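Local coordinates for salicylate carboxymethyltransferase (Clarkia breweri, PDB 1M6E), which methylates the carboxyl group of the plant hormone salicylic acid, using S-adenosyl-L-methionine as donor, to give the volatile ester methyl salicylate, at residues I282-C287 with Y302-C307; N16-N21 with M308-E313; D47-R52 with T139-H144. One frame throughout, in Å; residues are numbered along the deposited sequence.

Contact 1. Residues I282-C287 with Y302-C307; sequences IYWSSC and YNVARC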
loop_
_atom_site.group_PDB
_atom_site.type_symbol
_atom_site.label_atom_id
_atom_site.label_comp_id
_atom_site.label_asym_id
_atom_site.label_seq_id
_atom_site.Cartn_x
_atom_site.Cartn_y
_atom_site.Cartn_z
ATOM N N ILE A 282 29.998 -9.379 -6.388
ATOM C CA ILE A 282 29.822 -8.244 -7.287
ATOM C C ILE A 282 30.628 -7.034 -6.836
ATOM O O ILE A 282 30.762 -6.796 -5.655
ATOM C CB ILE A 282 28.328 -7.881 -7.368
ATOM C CG1 ILE A 282 28.126 -6.646 -8.250
ATOM C CG2 ILE A 282 27.761 -7.731 -5.961
ATOM C CD1 ILE A 282 26.667 -6.388 -8.613
ATOM N N TYR A 283 31.146 -6.274 -7.795
ATOM C CA TYR A 283 31.971 -5.091 -7.540
ATOM C C TYR A 283 31.165 -3.852 -7.337
ATOM O O TYR A 283 30.077 -3.738 -7.885
ATOM C CB TYR A 283 32.913 -4.846 -8.719
ATOM C CG TYR A 283 33.974 -5.890 -8.790
ATOM C CD1 TYR A 283 35.289 -5.579 -8.489
ATOM C CD2 TYR A 283 33.640 -7.227 -9.022
ATOM C CE1 TYR A 283 36.247 -6.565 -8.397
ATOM C CE2 TYR A 283 34.581 -8.220 -8.930
ATOM C CZ TYR A 283 35.889 -7.884 -8.609
ATOM O OH TYR A 283 36.835 -8.871 -8.442
ATOM N N TRP A 284 31.709 -2.910 -6.576
ATOM C CA TRP A 284 31.007 -1.669 -6.343
ATOM C C TRP A 284 31.049 -0.865 -7.642
ATOM O O TRP A 284 31.453 0.298 -7.667
ATOM C CB TRP A 284 31.634 -0.879 -5.169
ATOM C CG TRP A 284 31.747 -1.670 -3.844
ATOM C CD1 TRP A 284 31.332 -2.952 -3.621
ATOM C CD2 TRP A 284 32.301 -1.212 -2.598
ATOM N NE1 TRP A 284 31.582 -3.321 -2.321
ATOM C CE2 TRP A 284 32.178 -2.276 -1.667
ATOM C CE3 TRP A 284 32.889 -0.010 -2.176
ATOM C CZ2 TRP A 284 32.627 -2.177 -0.326
ATOM C CZ3 TRP A 284 33.343 0.094 -0.831
ATOM C CH2 TRP A 284 33.203 -0.991 0.070
ATOM N N SER A 285 30.674 -1.517 -8.739
ATOM C CA SER A 285 30.572 -0.849 -10.030
ATOM C C SER A 285 29.589 0.284 -9.696
ATOM O O SER A 285 29.891 1.458 -9.953
ATOM C CB SER A 285 29.942 -1.794 -11.056
ATOM O OG SER A 285 28.724 -2.357 -10.572
ATOM N N SER A 286 28.441 -0.103 -9.090
ATOM C CA SER A 286 27.335 0.778 -8.614
ATOM C C SER A 286 26.764 1.710 -9.659
ATOM O O SER A 286 26.020 2.640 -9.327
ATOM C CB SER A 286 27.758 1.622 -7.368
ATOM O OG SER A 286 27.458 1.035 -6.084
ATOM N N CYS A 287 27.115 1.455 -10.922
ATOM C CA CYS A 287 26.655 2.265 -12.052
ATOM C C CYS A 287 26.000 1.452 -13.164
ATOM O O CYS A 287 25.338 0.418 -12.966
ATOM C CB CYS A 287 27.818 2.996 -12.710
ATOM S SG CYS A 287 29.002 3.759 -11.652
ATOM N N TYR A 302 30.605 9.004 -4.898
ATOM C CA TYR A 302 29.267 9.393 -5.221
ATOM C C TYR A 302 28.420 8.135 -5.457
ATOM O O TYR A 302 27.674 7.711 -4.574
ATOM C CB TYR A 302 29.298 10.317 -6.453
ATOM C CG TYR A 302 28.372 11.490 -6.353
ATOM C CD1 TYR A 302 28.193 12.147 -5.137
ATOM C CD2 TYR A 302 27.666 11.945 -7.466
ATOM C CE1 TYR A 302 27.330 13.232 -5.017
ATOM C CE2 TYR A 302 26.797 13.034 -7.370
ATOM C CZ TYR A 302 26.632 13.678 -6.134
ATOM O OH TYR A 302 25.783 14.769 -6.008
ATOM N N ASN A 303 28.559 7.497 -6.608
ATOM C CA ASN A 303 27.725 6.346 -6.870
ATOM C C ASN A 303 27.673 5.264 -5.796
ATOM O O ASN A 303 26.632 4.650 -5.595
ATOM C CB ASN A 303 28.079 5.768 -8.229
ATOM C CG ASN A 303 27.708 6.717 -9.378
ATOM O OD1 ASN A 303 27.947 6.407 -10.550
ATOM N ND2 ASN A 303 27.120 7.877 -9.047
ATOM N N VAL A 304 28.757 5.009 -5.087
ATOM C CA VAL A 304 28.680 3.983 -4.056
ATOM C C VAL A 304 28.236 4.651 -2.761
ATOM O O VAL A 304 27.759 3.989 -1.842
ATOM C CB VAL A 304 30.038 3.243 -3.872
ATOM C CG1 VAL A 304 30.013 2.372 -2.609
ATOM C CG2 VAL A 304 30.304 2.355 -5.089
ATOM N N ALA A 305 28.379 5.971 -2.690
ATOM C CA ALA A 305 27.942 6.711 -1.505
ATOM C C ALA A 305 26.427 7.002 -1.564
ATOM O O ALA A 305 25.708 6.706 -0.604
ATOM C CB ALA A 305 28.723 8.021 -1.366
ATOM N N ARG A 306 25.947 7.582 -2.674
ATOM C CA ARG A 306 24.516 7.896 -2.844
ATOM C C ARG A 306 23.674 6.640 -2.592
ATOM O O ARG A 306 22.531 6.724 -2.130
ATOM C CB ARG A 306 24.232 8.430 -4.252
ATOM C CG ARG A 306 24.712 9.842 -4.504
ATOM C CD ARG A 306 24.843 10.175 -5.980
ATOM N NE ARG A 306 23.557 10.150 -6.675
ATOM C CZ ARG A 306 23.350 10.610 -7.910
ATOM N NH1 ARG A 306 24.355 11.143 -8.606
ATOM N NH2 ARG A 306 22.130 10.551 -8.446
ATOM N N CYS A 307 24.244 5.481 -2.911
ATOM C CA CYS A 307 23.584 4.213 -2.686
ATOM C C CYS A 307 23.566 3.957 -1.173
ATOM O O CYS A 307 22.528 3.686 -0.577
ATOM C CB CYS A 307 24.345 3.098 -3.380
ATOM S SG CYS A 307 23.869 1.471 -2.796
#
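Val304 packs on Trp284 with both of its methyl groups and on Ser286 with one of them, and no clear hydrogen bond crosses between the segments. Its CG2 lies against the turn of residues 284 to 286, 3.5 Å from Trp284 CB, and also meets Ser286 OG. The other methyl, Val304 CG1, comes obliquely to the indole, 3.8 Å from Trp284 CE3. With CG1 anti to the backbone N (chi1 169°), the fork of the valine faces residues 284 to 286. Asn303 extends the packing along the loop, its CB 4.2 Å from Ser286 CB, while its amide oxygen is directed at Cys287.

Farther out, Ile336 of helix 322-341 touches both Trp284 and Val304, and the indole meets the ring of Phe347, a residue of the salicylate pocket, with the planes about 30° apart. Ser286 also rests on Ile24 of helix 23-31. The chain bends at Trp284, the centre of an inverse gamma turn, as it leaves edge strand 275-283. The contact thus joins the edge of the Rossmann-type sheet to helix 303-320, as an outer shell of the salicylate site: the Trp284 side chain is about 7 Å from the bound ligand.

Contact 2. Residues N16-N21 with M308-E313; sequences NSYAMN and MRAVAE. With SAH (S-adenosyl-L-homocysteine), chain C; SAL (2-hydroxybenzoic acid), chain D.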
loop_
_atom_site.group_PDB
_atom_site.type_symbol
_atom_site.label_atom_id
_atom_site.label_comp_id
_atom_site.label_asym_id
_atom_site.label_seq_id
_atom_site.Cartn_x
_atom_site.Cartn_y
_atom_site.Cartn_z
ATOM N N ASN A 16 16.723 11.883 -6.229
ATOM C CA ASN A 16 18.031 11.247 -6.123
ATOM C C ASN A 16 18.176 10.610 -4.756
ATOM O O ASN A 16 18.602 11.247 -3.788
ATOM C CB ASN A 16 19.113 12.280 -6.336
ATOM C CG ASN A 16 18.587 13.461 -7.067
ATOM O OD1 ASN A 16 17.689 13.322 -7.905
ATOM N ND2 ASN A 16 19.114 14.640 -6.764
ATOM N N SER A 17 17.760 9.345 -4.728
ATOM C CA SER A 17 17.781 8.438 -3.596
ATOM C C SER A 17 16.764 7.359 -3.879
ATOM O O SER A 17 15.641 7.646 -4.340
ATOM C CB SER A 17 17.507 9.159 -2.290
ATOM O OG SER A 17 18.663 9.904 -1.928
ATOM N N TYR A 18 17.273 6.138 -3.665
ATOM C CA TYR A 18 16.690 4.794 -3.825
ATOM C C TYR A 18 15.596 4.640 -4.840
ATOM O O TYR A 18 14.391 4.603 -4.515
ATOM C CB TYR A 18 16.208 4.223 -2.486
ATOM C CG TYR A 18 16.333 2.715 -2.516
ATOM C CD1 TYR A 18 17.410 2.072 -1.919
ATOM C CD2 TYR A 18 15.495 1.948 -3.309
ATOM C CE1 TYR A 18 17.657 0.717 -2.129
ATOM C CE2 TYR A 18 15.745 0.601 -3.520
ATOM C CZ TYR A 18 16.827 0.007 -2.935
ATOM O OH TYR A 18 17.110 -1.293 -3.200
ATOM N N ALA A 19 16.022 4.520 -6.078
ATOM C CA ALA A 19 15.133 4.442 -7.233
ATOM C C ALA A 19 16.179 4.952 -8.171
ATOM O O ALA A 19 16.521 4.325 -9.178
ATOM C CB ALA A 19 13.987 5.456 -7.146
ATOM N N MET A 20 16.739 6.085 -7.786
ATOM C CA MET A 20 17.795 6.668 -8.564
ATOM C C MET A 20 19.179 6.197 -8.072
ATOM O O MET A 20 20.193 6.622 -8.594
ATOM C CB MET A 20 17.664 8.192 -8.499
ATOM C CG MET A 20 16.341 8.715 -9.040
ATOM S SD MET A 20 15.957 7.986 -10.639
ATOM C CE MET A 20 17.387 8.529 -11.628
ATOM N N ASN A 21 19.222 5.307 -7.083
ATOM C CA ASN A 21 20.504 4.831 -6.532
ATOM C C ASN A 21 20.557 3.349 -6.139
ATOM O O ASN A 21 21.232 2.979 -5.169
ATOM C CB ASN A 21 20.892 5.676 -5.312
ATOM C CG ASN A 21 21.111 7.124 -5.661
ATOM O OD1 ASN A 21 22.141 7.489 -6.195
ATOM N ND2 ASN A 21 20.130 7.957 -5.378
ATOM N N MET A 308 24.729 4.042 -0.544
ATOM C CA MET A 308 24.822 3.825 0.887
ATOM C C MET A 308 24.148 4.963 1.637
ATOM O O MET A 308 23.986 4.899 2.857
ATOM C CB MET A 308 26.288 3.679 1.296
ATOM C CG MET A 308 26.825 2.291 1.025
ATOM S SD MET A 308 25.873 1.063 1.967
ATOM C CE MET A 308 26.113 1.652 3.694
ATOM N N ARG A 309 23.757 6.004 0.905
ATOM C CA ARG A 309 23.064 7.138 1.517
ATOM C C ARG A 309 21.553 6.890 1.477
ATOM O O ARG A 309 20.853 7.128 2.448
ATOM C CB ARG A 309 23.345 8.447 0.789
ATOM C CG ARG A 309 22.609 9.612 1.428
ATOM C CD ARG A 309 22.076 10.619 0.421
ATOM N NE ARG A 309 21.628 11.868 1.046
ATOM C CZ ARG A 309 22.442 12.784 1.565
ATOM N NH1 ARG A 309 23.752 12.593 1.539
ATOM N NH2 ARG A 309 21.953 13.899 2.104
ATOM N N ALA A 310 21.061 6.441 0.332
ATOM C CA ALA A 310 19.664 6.126 0.185
ATOM C C ALA A 310 19.369 4.907 1.061
ATOM O O ALA A 310 18.231 4.646 1.431
ATOM C CB ALA A 310 19.387 5.800 -1.215
ATOM N N VAL A 311 20.407 4.180 1.428
ATOM C CA VAL A 311 20.254 2.974 2.234
ATOM C C VAL A 311 20.317 3.232 3.749
ATOM O O VAL A 311 19.646 2.546 4.525
ATOM C CB VAL A 311 21.364 1.930 1.821
ATOM C CG1 VAL A 311 21.422 0.776 2.783
ATOM C CG2 VAL A 311 21.113 1.438 0.405
ATOM N N ALA A 312 21.091 4.235 4.166
ATOM C CA ALA A 312 21.262 4.492 5.595
ATOM C C ALA A 312 20.941 5.889 6.071
ATOM O O ALA A 312 20.924 6.146 7.261
ATOM C CB ALA A 312 22.705 4.134 6.008
ATOM N N GLU A 313 20.696 6.812 5.165
ATOM C CA GLU A 313 20.401 8.166 5.608
ATOM C C GLU A 313 19.358 8.193 6.724
ATOM O O GLU A 313 19.471 9.012 7.634
ATOM C CB GLU A 313 19.922 9.034 4.446
ATOM C CG GLU A 313 20.000 10.522 4.714
ATOM C CD GLU A 313 18.759 11.266 4.245
ATOM O OE1 GLU A 313 18.783 12.512 4.240
ATOM O OE2 GLU A 313 17.748 10.615 3.888
HETATM N N SAH C . 14.616 -5.886 -2.879
HETATM C CA SAH C . 15.218 -4.618 -3.502
HETATM C CB SAH C . 15.768 -3.613 -2.472
HETATM C CG SAH C . 15.610 -3.969 -1.054
HETATM S SD SAH C . 16.280 -2.836 0.212
HETATM C C SAH C . 16.411 -4.881 -4.419
HETATM O O SAH C . 16.831 -6.064 -4.592
HETATM O OXT SAH C . 16.904 -3.803 -4.957
HETATM C "C5'" SAH C . 15.687 -3.756 1.592
HETATM C "C4'" SAH C . 14.212 -3.457 2.113
HETATM O "O4'" SAH C . 14.108 -4.428 3.203
HETATM C "C3'" SAH C . 14.081 -2.080 2.867
HETATM O "O3'" SAH C . 13.096 -1.146 2.136
HETATM C "C2'" SAH C . 13.521 -2.408 4.178
HETATM O "O2'" SAH C . 12.555 -1.611 4.775
HETATM C "C1'" SAH C . 13.209 -3.973 4.007
HETATM N N9 SAH C . 13.197 -4.640 5.289
HETATM C C8 SAH C . 14.119 -4.651 6.313
HETATM N N7 SAH C . 13.754 -5.349 7.348
HETATM C C5 SAH C . 12.520 -5.826 6.972
HETATM C C6 SAH C . 11.571 -6.642 7.629
HETATM N N6 SAH C . 11.806 -7.097 8.860
HETATM N N1 SAH C . 10.380 -6.981 7.000
HETATM C C2 SAH C . 10.155 -6.499 5.735
HETATM N N3 SAH C . 10.999 -5.702 5.021
HETATM C C4 SAH C . 12.167 -5.402 5.703
HETATM C "C1'" SAL D . 21.115 -2.618 1.601
HETATM O "O1'" SAL D . 20.611 -2.533 0.470
HETATM O "O2'" SAL D . 20.270 -2.757 2.639
HETATM C C1 SAL D . 22.625 -2.554 1.738
HETATM C C2 SAL D . 23.342 -2.631 3.018
HETATM C C3 SAL D . 24.754 -2.560 3.010
HETATM C C4 SAL D . 25.527 -2.414 1.831
HETATM C C5 SAL D . 24.896 -2.335 0.577
HETATM C C6 SAL D . 23.376 -2.407 0.528
HETATM O O2 SAL D . 22.753 -2.770 4.246
#
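A loop packs on a helix here without any hydrogen bond between the two segments: Ala310 of helix 303-320 sets its methyl group against Ser17 and Tyr18, in the loop between helices 4-7 and 23-31, beside both bound ligands. The backbones come close, with Ser17 CA 4.8 Å from Ala310 CA, and the small side chain of Ala310 fits at this spacing. Ala310 CB is 3.8 Å from Tyr18 CB and about as far from the CA of Ser17, so it meets main chain as much as side chain. Asn21 CB closes over the same methyl as the loop curls back.

The Tyr18 ring continues the packing edge-on. Ala310 CB and Val311 CG2 both lie near its plane, the latter 4.3 Å from Tyr18 CE1. The ring extends toward S-adenosylhomocysteine, where Tyr18 OH makes a weak hydrogen bond to the carboxylate atom OXT; the hydroxyl is less surely placed than the ring.

One helical turn serves the second ligand. Val311 CG1 stands above the plane of the salicylate, 3.6 Å from its carboxyl carbon C1'. Three residues earlier, Met308 SD lies over the same face of the ring, 3.5 Å from salicylate C4, brought there by a chain bent at both chi2 (-60°) and chi3 (-58°). Ala310 thus packs against the loop, while Met308 and Val311 of the same helix line the salicylate pocket.

Around this core, Asn21 OD1 receives a weak hydrogen bond from Arg306 NE, and Ala310 shares a backbone hydrogen bond with Gly11. Trp226 packs on Met308 from a loop, whereas helix 322-341 touches Met308 through Tyr332 and Arg309 through Phe329, placing helix 303-320 between that helix and the N-terminal loop.

Contact 3. Residues D47-R52 with T139-H144; sequences DTVTTR and TLHFIH
His141 lies between Val49 and Arg52, which approach it in quite different ways. Val49 offers a methyl: its CG2 is 3.9 Å from His141 CB and nearly as close to CG, at the base of the imidazole and oblique to the ring. Arg52 bends over the far end. The turn at chi3 (93°) brings one face of its guanidinium toward the imidazole, with His141 NE2 4.3 Å above that plane and offset toward the rim. The carbonyl of the same arginine is nearer still, with Arg52 O 2.6 Å from His141 NE2. At the guanidinium edge lies Thr139 O, 3.2 Å from Arg52 NH2 but at too poor an angle for a hydrogen bond.

Arg52 NE is hydrogen-bonded instead to Gln93 OE1, and Pro136 of the second subunit packs on Arg52, so the contact borders the dimer interface. Both segments lead into strands, 52-58 and 143-146, which are parallel neighbours in the Rossmann-type sheet, and His141 itself touches Ala54 of the former. Chemically, the cationic guanidinium 4.4 Å away, measured from Arg52 NH2 to His141 NE2, would tend to disfavour a second positive charge on the imidazole, whereas the adjacent carbonyl oxygen would favour it; the net balance remains open.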
loop_
_atom_site.group_PDB
_atom_site.type_symbol
_atom_site.label_atom_id
_atom_site.label_comp_id
_atom_site.label_asym_id
_atom_site.label_seq_id
_atom_site.Cartn_x
_atom_site.Cartn_y
_atom_site.Cartn_z
ATOM N N ASP A 47 0.978 -29.451 -12.386
ATOM C CA ASP A 47 0.099 -28.736 -11.474
ATOM C C ASP A 47 0.213 -28.837 -9.950
ATOM O O ASP A 47 0.335 -29.907 -9.344
ATOM C CB ASP A 47 -1.360 -28.984 -11.878
ATOM C CG ASP A 47 -1.738 -30.453 -11.850
ATOM O OD1 ASP A 47 -0.961 -31.282 -12.374
ATOM O OD2 ASP A 47 -2.823 -30.776 -11.317
ATOM N N THR A 48 0.171 -27.635 -9.392
ATOM C CA THR A 48 0.181 -27.260 -7.984
ATOM C C THR A 48 -0.201 -25.821 -8.275
ATOM O O THR A 48 -1.044 -25.219 -7.615
ATOM C CB THR A 48 1.571 -27.324 -7.303
ATOM O OG1 THR A 48 2.575 -26.736 -8.136
ATOM C CG2 THR A 48 1.906 -28.739 -7.006
ATOM N N VAL A 49 0.406 -25.294 -9.328
ATOM C CA VAL A 49 0.084 -23.963 -9.758
ATOM C C VAL A 49 -0.892 -24.162 -10.900
ATOM O O VAL A 49 -0.521 -24.388 -12.059
ATOM C CB VAL A 49 1.316 -23.184 -10.218
ATOM C CG1 VAL A 49 0.880 -21.878 -10.850
ATOM C CG2 VAL A 49 2.221 -22.908 -9.018
ATOM N N THR A 50 -2.161 -24.108 -10.527
ATOM C CA THR A 50 -3.243 -24.280 -11.459
ATOM C C THR A 50 -3.732 -22.938 -11.974
ATOM O O THR A 50 -3.042 -22.257 -12.725
ATOM C CB THR A 50 -4.400 -25.012 -10.788
ATOM O OG1 THR A 50 -3.907 -26.231 -10.227
ATOM C CG2 THR A 50 -5.498 -25.326 -11.795
ATOM N N THR A 51 -4.925 -22.553 -11.554
ATOM C CA THR A 51 -5.511 -21.309 -11.997
ATOM C C THR A 51 -4.974 -20.050 -11.308
ATOM O O THR A 51 -5.233 -18.935 -11.775
ATOM C CB THR A 51 -7.023 -21.403 -11.844
ATOM O OG1 THR A 51 -7.377 -21.500 -10.459
ATOM C CG2 THR A 51 -7.497 -22.651 -12.532
ATOM N N ARG A 52 -4.212 -20.225 -10.222
ATOM C CA ARG A 52 -3.656 -19.090 -9.473
ATOM C C ARG A 52 -2.216 -19.252 -9.064
ATOM O O ARG A 52 -1.859 -20.210 -8.397
ATOM C CB ARG A 52 -4.461 -18.847 -8.207
ATOM C CG ARG A 52 -4.514 -17.394 -7.780
ATOM C CD ARG A 52 -5.360 -17.209 -6.519
ATOM N NE ARG A 52 -4.545 -17.270 -5.304
ATOM C CZ ARG A 52 -4.418 -18.333 -4.508
ATOM N NH1 ARG A 52 -5.061 -19.475 -4.763
ATOM N NH2 ARG A 52 -3.615 -18.248 -3.454
ATOM N N THR A 139 -0.891 -20.115 1.357
ATOM C CA THR A 139 -1.419 -19.043 0.515
ATOM C C THR A 139 -0.464 -18.805 -0.644
ATOM O O THR A 139 -0.879 -18.396 -1.728
ATOM C CB THR A 139 -1.514 -17.688 1.331
ATOM O OG1 THR A 139 -2.410 -17.847 2.436
ATOM C CG2 THR A 139 -1.999 -16.516 0.455
ATOM N N LEU A 140 0.808 -19.105 -0.421
ATOM C CA LEU A 140 1.824 -18.806 -1.408
ATOM C C LEU A 140 2.592 -19.864 -2.180
ATOM O O LEU A 140 3.090 -20.814 -1.584
ATOM C CB LEU A 140 2.855 -17.896 -0.737
ATOM C CG LEU A 140 2.633 -16.387 -0.745
ATOM C CD1 LEU A 140 1.190 -16.025 -0.464
ATOM C CD2 LEU A 140 3.564 -15.776 0.271
ATOM N N HIS A 141 2.693 -19.664 -3.504
ATOM C CA HIS A 141 3.510 -20.504 -4.392
ATOM C C HIS A 141 4.534 -19.492 -4.872
ATOM O O HIS A 141 4.228 -18.660 -5.719
ATOM C CB HIS A 141 2.803 -20.988 -5.663
ATOM C CG HIS A 141 1.315 -20.914 -5.635
ATOM N ND1 HIS A 141 0.538 -21.766 -4.885
ATOM C CD2 HIS A 141 0.454 -20.135 -6.327
ATOM C CE1 HIS A 141 -0.740 -21.515 -5.115
ATOM N NE2 HIS A 141 -0.818 -20.529 -5.988
ATOM N N PHE A 142 5.733 -19.514 -4.328
ATOM C CA PHE A 142 6.808 -18.578 -4.739
ATOM C C PHE A 142 7.002 -17.282 -3.994
ATOM O O PHE A 142 6.177 -16.370 -4.047
ATOM C CB PHE A 142 6.788 -18.204 -6.240
ATOM C CG PHE A 142 8.175 -17.937 -6.787
ATOM C CD1 PHE A 142 8.885 -18.938 -7.447
ATOM C CD2 PHE A 142 8.839 -16.749 -6.489
ATOM C CE1 PHE A 142 10.243 -18.768 -7.791
ATOM C CE2 PHE A 142 10.183 -16.567 -6.823
ATOM C CZ PHE A 142 10.887 -17.583 -7.474
ATOM N N ILE A 143 8.172 -17.205 -3.380
ATOM C CA ILE A 143 8.615 -16.072 -2.597
ATOM C C ILE A 143 9.981 -15.544 -3.060
ATOM O O ILE A 143 10.993 -16.214 -2.893
ATOM C CB ILE A 143 8.751 -16.485 -1.137
ATOM C CG1 ILE A 143 7.385 -16.599 -0.502
ATOM C CG2 ILE A 143 9.614 -15.543 -0.418
ATOM C CD1 ILE A 143 7.442 -17.052 0.928
ATOM N N HIS A 144 10.022 -14.342 -3.619
ATOM C CA HIS A 144 11.306 -13.804 -4.027
ATOM C C HIS A 144 11.908 -12.891 -2.937
ATOM O O HIS A 144 11.175 -12.413 -2.104
ATOM C CB HIS A 144 11.181 -13.019 -5.340
ATOM C CG HIS A 144 12.481 -12.438 -5.771
ATOM N ND1 HIS A 144 12.821 -11.124 -5.526
ATOM C CD2 HIS A 144 13.614 -13.045 -6.197
ATOM C CE1 HIS A 144 14.109 -10.949 -5.770
ATOM N NE2 HIS A 144 14.614 -12.101 -6.174
#

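Contacts 1 and 2 are neighbours on helix 303-320, which both use, with their centres 11 Å apart. They touch directly where Cys307 CB meets Asn21 O at 3.6 Å. Contact 2 is the inner of the two, touching both ligands, while contact 1 backs the salicylate side and its Ser286 side chain is about 12 Å from S-adenosylhomocysteine. Contact 3 stands apart, across the centre of the chain, its centre about 35 Å from that of contact 1 and 33 Å from that of contact 2. Even so, contacts 1 and 3 reach the same sheet, one at edge strand 275-283 and the other at two central parallel strands.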